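Local coordinates for tylactone synthase starter module and modules 1 & 2 (Streptomyces fradiae, PDB 2Z5L), which probably reduces, through its first ketoreductase domain, the beta-keto group of a carrier-bound polyketide intermediate in tylosin assembly, setting the chirality of the resulting alcohol, at residues A[140-145]-A[178-183]; A[164-169]-A[183-188]. One frame throughout, in Å; residues are numbered along the deposited sequence.

Contact 1: A[140-145]-A[178-183]; sequences ARVWAL and DIWGGL
Arg141 lays one face of its guanidinium over Asp178 O, in the loop leading into strand 180-186. Its chain bends at chi2 (-64°) to get there. Arg141 NH1 donates to Trp180 O at 3.1 Å; this acceptor lies in the guanidinium plane, but NH1 stands well above the plane of the carbonyl. The same NH1 also bonds to Pro177 O, so two carbonyls grip it. Val142 carries the centre of the pairing. Val142 N donates to Ile179 O (3.0 Å). Val142 O accepts two bonds from one face of its carbonyl plane, from Gly181 N at 2.8 Å and from Gly182 N at 3.2 Å. This doubled acceptor marks a beta bulge, where the parallel register slips by one residue. CG2 of Val142 lies alongside Ile179, while CG1 of Val142 meets Trp180 CZ3 at 3.8 Å. Trp143 points to the other face of the sheet. With CG anti to its own carbonyl carbon (chi1 -79°), the indole lies flat over the two glycines. Gly182 CA sits 3.6 Å from the centroid of the six-membered ring of Trp143, a CH-pi contact, and Gly181 CA sits over the five-membered ring. Ala144 N then donates to Gly182 O (2.8 Å), and its CB packs on Trp180 CH2. These parallel strands belong to a beta-alpha-beta unit of a Rossmann-type fold. Leu129 of helix 119-135 packs on Val142 and Trp180, helix 214-224 meets Trp143 on the other face, and strand 107-111 pairs with Arg141 and Trp143.

Contact 2: A[164-169]-A[183-188]; sequences QLWGFG and LIDLPE
Trp166 lays its indole across Leu183, and apolar packing makes up most of this contact. Leu183 CB sits 3.8 Å from the centroid of the six-membered ring of Trp166, almost on the ring normal (9° off), which is a CH-pi contact over the face. The two side chains run antiparallel, each reaching toward the other's backbone. Trp166 has CG anti to its carbonyl carbon (chi1 -82°), and the indole reaches from the helix toward the strand, over Leu183. Leu183 in turn pushes its methyl groups against the helix backbone. CD1 of Leu183 is 3.6 Å from Trp166 CA and 3.9 Å from Gly169 CA. CD2 of Leu183 approaches Leu165 O at 3.9 Å.

Farther along the strand, Asp185 CB touches Trp166 CZ2 at 3.7 Å. The Asp185 side chain stands roughly perpendicular to the indole, and the ring and carboxylate planes are 78° apart. The polar ends find their partners outside the two segments. Trp166 NE1 and Asp185 OD1 both hydrogen-bond to Thr146 OG1. The Thr146 hydroxyl thus links the buried indole to the carboxylate. Asp185 OD1 also bonds to Ala149 N, while OD2 of Asp185 forms a salt bridge with Arg236.

Segment 164-169 of helix 160-175 runs roughly antiparallel to residues 183-186, as part of the connecting helix of the beta-alpha-beta unit. Helix 119-135 packs beside it on Leu165 and Phe168. Strands 140-147 and 232-236 flank strand 180-186.

Both contacts are buried and both use strand 180-186, sharing Leu183. Contact 1 joins this strand edgewise to strand 140-147, and contact 2 joins its face to helix 160-175; together they connect the three elements of one beta-alpha-beta unit. Backbone hydrogen bonds dominate contact 1, which reaches a more exposed end at Asp178. Contact 2 relies on side-chain packing, and its polar groups turn to Thr146 and Arg236. A tryptophan face lies on glycine backbone in contact 1 and on a leucine side chain in contact 2. The centres of the two contacts lie about 11 Å apart, and a probable bond from Ile184 N to Ala144 O (3.1 Å) continues the strand pairing between them.

Contact 1: A[140-145]-A[178-183]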
loop_
_atom_site.group_PDB
_atom_site.type_symbol
_atom_site.label_atom_id
_atom_site.label_comp_id
_atom_site.label_asym_id
_atom_site.label_seq_id
_atom_site.Cartn_x
_atom_site.Cartn_y
_atom_site.Cartn_z
ATOM N N ALA A 140 19.096 17.901 -0.078
ATOM C CA ALA A 140 18.651 17.087 -1.212
ATOM C C ALA A 140 17.173 16.721 -1.072
ATOM O O ALA A 140 16.697 16.451 0.026
ATOM C CB ALA A 140 19.497 15.822 -1.308
ATOM N N ARG A 141 16.450 16.733 -2.186
ATOM C CA ARG A 141 15.032 16.383 -2.186
ATOM C C ARG A 141 14.768 15.346 -3.269
ATOM O O ARG A 141 15.073 15.568 -4.442
ATOM C CB ARG A 141 14.151 17.618 -2.442
ATOM C CG ARG A 141 14.079 18.609 -1.280
ATOM C CD ARG A 141 13.432 17.982 -0.059
ATOM N NE ARG A 141 13.544 18.831 1.119
ATOM C CZ ARG A 141 13.038 18.524 2.311
ATOM N NH1 ARG A 141 12.382 17.387 2.479
ATOM N NH2 ARG A 141 13.190 19.351 3.340
ATOM N N VAL A 142 14.194 14.216 -2.875
ATOM C CA VAL A 142 13.907 13.160 -3.832
ATOM C C VAL A 142 12.442 13.155 -4.208
ATOM O O VAL A 142 11.574 13.001 -3.358
ATOM C CB VAL A 142 14.282 11.772 -3.275
ATOM C CG1 VAL A 142 14.067 10.707 -4.361
ATOM C CG2 VAL A 142 15.737 11.771 -2.817
ATOM N N TRP A 143 12.170 13.335 -5.490
ATOM C CA TRP A 143 10.802 13.330 -5.956
ATOM C C TRP A 143 10.626 12.162 -6.912
ATOM O O TRP A 143 11.415 11.984 -7.832
ATOM C CB TRP A 143 10.472 14.648 -6.652
ATOM C CG TRP A 143 10.196 15.757 -5.694
ATOM C CD1 TRP A 143 11.108 16.529 -5.041
ATOM C CD2 TRP A 143 8.908 16.192 -5.252
ATOM N NE1 TRP A 143 10.468 17.424 -4.215
ATOM C CE2 TRP A 143 9.115 17.237 -4.327
ATOM C CE3 TRP A 143 7.598 15.799 -5.549
ATOM C CZ2 TRP A 143 8.053 17.898 -3.692
ATOM C CZ3 TRP A 143 6.545 16.451 -4.921
ATOM C CH2 TRP A 143 6.780 17.492 -4.002
ATOM N N ALA A 144 9.601 11.350 -6.679
ATOM C CA ALA A 144 9.361 10.211 -7.535
ATOM C C ALA A 144 8.158 10.470 -8.425
ATOM O O ALA A 144 7.042 10.683 -7.940
ATOM C CB ALA A 144 9.141 8.956 -6.703
ATOM N N LEU A 145 8.391 10.459 -9.732
ATOM C CA LEU A 145 7.316 10.668 -10.690
ATOM C C LEU A 145 6.786 9.310 -11.106
ATOM O O LEU A 145 7.544 8.353 -11.219
ATOM C CB LEU A 145 7.823 11.425 -11.914
ATOM C CG LEU A 145 8.422 12.805 -11.619
ATOM C CD1 LEU A 145 8.783 13.478 -12.938
ATOM C CD2 LEU A 145 7.449 13.641 -10.838
ATOM N N ASP A 178 13.971 14.985 5.916
ATOM C CA ASP A 178 14.856 15.984 5.338
ATOM C C ASP A 178 15.365 15.629 3.952
ATOM O O ASP A 178 15.949 16.471 3.272
ATOM C CB ASP A 178 16.056 16.216 6.252
ATOM C CG ASP A 178 15.651 16.515 7.677
ATOM O OD1 ASP A 178 14.679 17.275 7.871
ATOM O OD2 ASP A 178 16.315 15.993 8.599
ATOM N N ILE A 179 15.144 14.387 3.536
ATOM C CA ILE A 179 15.598 13.917 2.231
ATOM C C ILE A 179 14.450 13.704 1.254
ATOM O O ILE A 179 14.530 14.106 0.090
ATOM C CB ILE A 179 16.397 12.588 2.381
ATOM C CG1 ILE A 179 17.715 12.848 3.108
ATOM C CG2 ILE A 179 16.668 11.976 1.031
ATOM C CD1 ILE A 179 18.509 11.601 3.404
ATOM N N TRP A 180 13.373 13.079 1.723
ATOM C CA TRP A 180 12.239 12.813 0.850
ATOM C C TRP A 180 11.475 14.059 0.425
ATOM O O TRP A 180 11.056 14.867 1.256
ATOM C CB TRP A 180 11.264 11.833 1.507
ATOM C CG TRP A 180 10.195 11.402 0.564
ATOM C CD1 TRP A 180 8.879 11.770 0.578
ATOM C CD2 TRP A 180 10.367 10.560 -0.577
ATOM N NE1 TRP A 180 8.220 11.207 -0.488
ATOM C CE2 TRP A 180 9.111 10.459 -1.213
ATOM C CE3 TRP A 180 11.465 9.878 -1.125
ATOM C CZ2 TRP A 180 8.919 9.706 -2.373
ATOM C CZ3 TRP A 180 11.270 9.129 -2.281
ATOM C CH2 TRP A 180 10.007 9.051 -2.887
ATOM N N GLY A 181 11.288 14.202 -0.879
ATOM C CA GLY A 181 10.560 15.344 -1.390
ATOM C C GLY A 181 9.079 15.029 -1.517
ATOM O O GLY A 181 8.270 15.507 -0.728
ATOM N N GLY A 182 8.728 14.223 -2.515
ATOM C CA GLY A 182 7.343 13.846 -2.722
ATOM C C GLY A 182 7.094 12.959 -3.927
ATOM O O GLY A 182 8.022 12.560 -4.639
ATOM N N LEU A 183 5.813 12.664 -4.149
ATOM C CA LEU A 183 5.347 11.824 -5.259
ATOM C C LEU A 183 4.435 12.647 -6.169
ATOM O O LEU A 183 3.570 13.373 -5.687
ATOM C CB LEU A 183 4.554 10.626 -4.714
ATOM C CG LEU A 183 5.317 9.533 -3.948
ATOM C CD1 LEU A 183 4.481 9.008 -2.785
ATOM C CD2 LEU A 183 5.669 8.417 -4.928
#

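Contact 2: A[164-169]-A[183-188]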
loop_
_atom_site.group_PDB
_atom_site.type_symbol
_atom_site.label_atom_id
_atom_site.label_comp_id
_atom_site.label_asym_id
_atom_site.label_seq_id
_atom_site.Cartn_x
_atom_site.Cartn_y
_atom_site.Cartn_z
ATOM N N GLN A 164 2.656 0.691 -5.732
ATOM C CA GLN A 164 3.651 0.237 -4.761
ATOM C C GLN A 164 4.573 1.364 -4.304
ATOM O O GLN A 164 4.848 1.511 -3.108
ATOM C CB GLN A 164 4.500 -0.880 -5.359
ATOM C CG GLN A 164 3.832 -2.242 -5.401
ATOM C CD GLN A 164 4.843 -3.347 -5.687
ATOM O OE1 GLN A 164 5.890 -3.403 -5.049
ATOM N NE2 GLN A 164 4.537 -4.227 -6.645
ATOM N N LEU A 165 5.048 2.147 -5.274
ATOM C CA LEU A 165 5.956 3.267 -5.025
ATOM C C LEU A 165 5.312 4.335 -4.140
ATOM O O LEU A 165 5.966 4.929 -3.280
ATOM C CB LEU A 165 6.393 3.904 -6.358
ATOM C CG LEU A 165 7.875 3.924 -6.740
ATOM C CD1 LEU A 165 8.066 4.912 -7.889
ATOM C CD2 LEU A 165 8.728 4.342 -5.551
ATOM N N TRP A 166 4.035 4.615 -4.369
ATOM C CA TRP A 166 3.373 5.613 -3.539
ATOM C C TRP A 166 3.337 5.085 -2.118
ATOM O O TRP A 166 3.553 5.837 -1.169
ATOM C CB TRP A 166 1.968 5.900 -4.055
ATOM C CG TRP A 166 1.970 6.879 -5.184
ATOM C CD1 TRP A 166 2.514 6.709 -6.435
ATOM C CD2 TRP A 166 1.425 8.197 -5.159
ATOM N NE1 TRP A 166 2.336 7.846 -7.187
ATOM C CE2 TRP A 166 1.673 8.775 -6.427
ATOM C CE3 TRP A 166 0.751 8.953 -4.188
ATOM C CZ2 TRP A 166 1.271 10.070 -6.747
ATOM C CZ3 TRP A 166 0.351 10.244 -4.508
ATOM C CH2 TRP A 166 0.614 10.788 -5.780
ATOM N N GLY A 167 3.100 3.778 -1.982
ATOM C CA GLY A 167 3.066 3.181 -0.664
ATOM C C GLY A 167 4.392 3.370 0.043
ATOM O O GLY A 167 4.448 3.829 1.181
ATOM N N PHE A 168 5.468 3.025 -0.648
ATOM C CA PHE A 168 6.810 3.154 -0.102
ATOM C C PHE A 168 7.180 4.612 0.114
ATOM O O PHE A 168 7.862 4.958 1.082
ATOM C CB PHE A 168 7.817 2.559 -1.074
ATOM C CG PHE A 168 9.230 2.783 -0.669
ATOM C CD1 PHE A 168 9.800 2.017 0.345
ATOM C CD2 PHE A 168 9.983 3.783 -1.262
ATOM C CE1 PHE A 168 11.098 2.242 0.769
ATOM C CE2 PHE A 168 11.282 4.015 -0.846
ATOM C CZ PHE A 168 11.847 3.242 0.177
ATOM N N GLY A 169 6.752 5.448 -0.826
ATOM C CA GLY A 169 7.053 6.870 -0.762
ATOM C C GLY A 169 6.628 7.516 0.546
ATOM O O GLY A 169 7.358 8.340 1.096
ATOM N N LEU A 183 5.813 12.664 -4.149
ATOM C CA LEU A 183 5.347 11.824 -5.259
ATOM C C LEU A 183 4.435 12.647 -6.169
ATOM O O LEU A 183 3.570 13.373 -5.687
ATOM C CB LEU A 183 4.554 10.626 -4.714
ATOM C CG LEU A 183 5.317 9.533 -3.948
ATOM C CD1 LEU A 183 4.481 9.008 -2.785
ATOM C CD2 LEU A 183 5.669 8.417 -4.928
ATOM N N ILE A 184 4.627 12.534 -7.477
ATOM C CA ILE A 184 3.811 13.269 -8.435
ATOM C C ILE A 184 3.358 12.318 -9.541
ATOM O O ILE A 184 4.187 11.705 -10.215
ATOM C CB ILE A 184 4.614 14.407 -9.079
ATOM C CG1 ILE A 184 5.124 15.366 -8.002
ATOM C CG2 ILE A 184 3.751 15.140 -10.091
ATOM C CD1 ILE A 184 6.128 16.415 -8.528
ATOM N N ASP A 185 2.048 12.199 -9.739
ATOM C CA ASP A 185 1.517 11.297 -10.760
ATOM C C ASP A 185 1.210 12.027 -12.074
ATOM O O ASP A 185 0.350 12.905 -12.122
ATOM C CB ASP A 185 0.251 10.609 -10.235
ATOM C CG ASP A 185 -0.082 9.347 -10.995
ATOM O OD1 ASP A 185 0.761 8.418 -11.027
ATOM O OD2 ASP A 185 -1.191 9.273 -11.557
ATOM N N LEU A 186 1.912 11.649 -13.136
ATOM C CA LEU A 186 1.721 12.280 -14.430
ATOM C C LEU A 186 0.574 11.678 -15.232
ATOM O O LEU A 186 0.204 10.520 -15.043
ATOM C CB LEU A 186 3.016 12.214 -15.246
ATOM C CG LEU A 186 4.206 12.927 -14.606
ATOM C CD1 LEU A 186 5.360 12.963 -15.586
ATOM C CD2 LEU A 186 3.811 14.343 -14.195
ATOM N N PRO A 187 -0.019 12.481 -16.132
ATOM C CA PRO A 187 -1.132 12.083 -16.998
ATOM C C PRO A 187 -0.803 10.886 -17.887
ATOM O O PRO A 187 -1.492 9.867 -17.850
ATOM C CB PRO A 187 -1.392 13.345 -17.813
ATOM C CG PRO A 187 -1.061 14.436 -16.842
ATOM C CD PRO A 187 0.216 13.937 -16.219
ATOM N N GLU A 188 0.253 11.026 -18.684
ATOM C CA GLU A 188 0.683 9.971 -19.599
ATOM C C GLU A 188 -0.437 9.533 -20.534
ATOM O O GLU A 188 -0.890 10.313 -21.371
ATOM C CB GLU A 188 1.205 8.764 -18.816
ATOM C CG GLU A 188 2.684 8.839 -18.455
ATOM C CD GLU A 188 3.590 8.709 -19.666
ATOM O OE1 GLU A 188 3.618 9.645 -20.496
ATOM O OE2 GLU A 188 4.266 7.662 -19.796
#